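Local coordinates for protein membrane-bound lytic murein transglycosylase A (Burkholderia pseudomallei, PDB 6QK4) that probably cleaves the glycosidic bond between MurNAc and GlcNAc in peptidoglycan, forming a 1,6-anhydro ring on MurNAc, at residues K219-A222 against R223-S227. Numbering follows the deposited sequence.
Sequences KAWA and RANPS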
ATOM      1  N   LYS A 219      17.101  -6.362   7.644  1.00 40.98           N
ATOM      2  CA  LYS A 219      17.931  -5.228   8.064  1.00 44.15           C
ATOM      3  C   LYS A 219      18.724  -5.568   9.314  1.00 47.59           C
ATOM      4  O   LYS A 219      19.871  -5.131   9.471  1.00 51.83           O
ATOM      5  CB  LYS A 219      17.078  -3.991   8.345  1.00 42.66           C
ATOM      6  CG  LYS A 219      16.546  -3.235   7.149  1.00 44.70           C
ATOM      7  CD  LYS A 219      16.069  -1.840   7.596  1.00 49.07           C
ATOM      8  CE  LYS A 219      15.194  -1.178   6.564  1.00 48.14           C
ATOM      9  NZ  LYS A 219      14.037  -0.376   7.117  1.00 44.87           N
ATOM     10  N   ALA A 220      18.127  -6.330  10.233  1.00 46.50           N
ATOM     11  CA  ALA A 220      18.829  -6.613  11.474  1.00 47.45           C
ATOM     12  C   ALA A 220      19.994  -7.551  11.204  1.00 49.32           C
ATOM     13  O   ALA A 220      21.127  -7.319  11.659  1.00 52.29           O
ATOM     14  CB  ALA A 220      17.863  -7.200  12.503  1.00 47.11           C
ATOM     15  N   TRP A 221      19.734  -8.602  10.423  1.00 48.01           N
ATOM     16  CA  TRP A 221      20.793  -9.520  10.013  1.00 47.97           C
ATOM     17  C   TRP A 221      21.923  -8.794   9.290  1.00 49.83           C
ATOM     18  O   TRP A 221      23.099  -9.120   9.486  1.00 51.86           O
ATOM     19  CB  TRP A 221      20.208 -10.610   9.123  1.00 46.44           C
ATOM     20  CG  TRP A 221      21.208 -11.648   8.746  1.00 48.53           C
ATOM     21  CD1 TRP A 221      21.438 -12.851   9.372  1.00 49.17           C
ATOM     22  CD2 TRP A 221      22.112 -11.593   7.637  1.00 52.96           C
ATOM     23  NE1 TRP A 221      22.445 -13.542   8.722  1.00 51.47           N
ATOM     24  CE2 TRP A 221      22.874 -12.790   7.655  1.00 53.09           C
ATOM     25  CE3 TRP A 221      22.359 -10.645   6.634  1.00 53.71           C
ATOM     26  CZ2 TRP A 221      23.854 -13.058   6.700  1.00 52.59           C
ATOM     27  CZ3 TRP A 221      23.336 -10.911   5.688  1.00 54.33           C
ATOM     28  CH2 TRP A 221      24.065 -12.107   5.726  1.00 51.26           C
ATOM     29  N   ALA A 222      21.580  -7.842   8.419  1.00 48.39           N
ATOM     30  CA  ALA A 222      22.584  -7.045   7.717  1.00 49.23           C
ATOM     31  C   ALA A 222      23.410  -6.213   8.691  1.00 53.61           C
ATOM     32  O   ALA A 222      24.636  -6.109   8.540  1.00 51.54           O
ATOM     33  CB  ALA A 222      21.902  -6.140   6.687  1.00 46.12           C
ATOM     34  N   ARG A 223      22.744  -5.600   9.681  1.00 58.88           N
ATOM     35  CA  ARG A 223      23.429  -4.894  10.763  1.00 65.39           C
ATOM     36  C   ARG A 223      24.413  -5.802  11.485  1.00 65.52           C
ATOM     37  O   ARG A 223      25.501  -5.367  11.893  1.00 67.03           O
ATOM     38  CB  ARG A 223      22.400  -4.361  11.760  1.00 70.42           C
ATOM     39  CG  ARG A 223      22.756  -3.035  12.377  1.00 75.85           C
ATOM     40  CD  ARG A 223      22.368  -1.915  11.428  1.00 80.49           C
ATOM     41  NE  ARG A 223      20.943  -1.592  11.491  1.00 84.18           N
ATOM     42  CZ  ARG A 223      20.074  -1.791  10.500  1.00 86.66           C
ATOM     43  NH1 ARG A 223      20.473  -2.323   9.350  1.00 87.73           N
ATOM     44  NH2 ARG A 223      18.802  -1.454  10.660  1.00 87.32           N
ATOM     45  N   ALA A 224      24.040  -7.071  11.666  1.00 62.72           N
ATOM     46  CA  ALA A 224      24.908  -8.019  12.349  1.00 60.54           C
ATOM     47  C   ALA A 224      26.054  -8.509  11.470  1.00 59.96           C
ATOM     48  O   ALA A 224      27.116  -8.856  11.998  1.00 60.99           O
ATOM     49  CB  ALA A 224      24.088  -9.210  12.841  1.00 59.41           C
ATOM     50  N   ASN A 225      25.868  -8.550  10.146  1.00 57.77           N
ATOM     51  CA  ASN A 225      26.823  -9.175   9.224  1.00 55.72           C
ATOM     52  C   ASN A 225      27.206  -8.207   8.108  1.00 55.11           C
ATOM     53  O   ASN A 225      27.049  -8.516   6.923  1.00 53.30           O
ATOM     54  CB  ASN A 225      26.233 -10.460   8.640  1.00 56.00           C
ATOM     55  CG  ASN A 225      25.816 -11.472   9.717  1.00 57.47           C
ATOM     56  OD1 ASN A 225      26.528 -12.442   9.995  1.00 58.60           O
ATOM     57  ND2 ASN A 225      24.661 -11.238  10.334  1.00 55.32           N
ATOM     58  N   PRO A 226      27.776  -7.041   8.451  1.00 57.11           N
ATOM     59  CA  PRO A 226      27.955  -5.987   7.432  1.00 54.80           C
ATOM     60  C   PRO A 226      28.827  -6.400   6.266  1.00 55.44           C
ATOM     61  O   PRO A 226      28.641  -5.886   5.154  1.00 54.79           O
ATOM     62  CB  PRO A 226      28.605  -4.838   8.220  1.00 54.48           C
ATOM     63  CG  PRO A 226      29.407  -5.539   9.285  1.00 56.96           C
ATOM     64  CD  PRO A 226      28.544  -6.755   9.680  1.00 58.55           C
ATOM     65  N   SER A 227      29.784  -7.295   6.487  1.00 55.39           N
ATOM     66  CA  SER A 227      30.673  -7.758   5.432  1.00 54.36           C
ATOM     67  C   SER A 227      30.059  -8.865   4.579  1.00 52.47           C
ATOM     68  O   SER A 227      30.713  -9.343   3.642  1.00 52.50           O
ATOM     69  CB  SER A 227      31.988  -8.241   6.049  1.00 53.48           C
ATOM     70  OG  SER A 227      31.825  -9.455   6.780  1.00 54.14           O
TER
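Asn225 lays its side-chain amide over one face of the Trp221 indole at the C-terminal end of helix 215-224, within the MltA-specific insert domain. The amide and ring planes are 15° apart and stacked. Asn225 ND2 sits 3.6 Å from Trp221 CE2. Asn225 CB lies over the six-membered ring of Trp221, 4.0 Å from its centroid, in a CH-pi contact. The same amide donates a nearly straight hydrogen bond from Asn225 ND2 to Trp221 O, 2.8 Å long. This donor lies in the carbonyl plane, on a lone pair, and the oxygen lies in the amide plane. Trp221 CG is anti to the backbone N (chi1 -176°), while Asn225 CG stands beside its own N (chi1 -57°); these settings bring the two flat groups together.

Asn225 is the first residue to leave helical geometry. The bonds from Asn225 N to Trp221 O and to Ala222 O are both weak. The preceding turn is regular, with Arg223 N bonded to Lys219 O at 2.9 Å and Ala224 N to Ala220 O. Arg223 bends at chi2 and chi3, which folds its guanidinium back so that one face lies over Lys219 O. Arg223 NH2 comes within 3.8 Å of Lys219 CB.

Further out, Trp221 NE1 is hydrogen-bonded to Glu207 OE1 and the indole packs on Leu232 of helix 229-234. Lys219 NZ forms a salt bridge with Asp326, and Ala222 touches Ile162 of helix 161-170.

The side-chain amide thus gives Trp221 O a straighter bond than the backbone supplies where the helix ends. Its hold on both carbonyl and indole should limit rotation of the Asn225 amide.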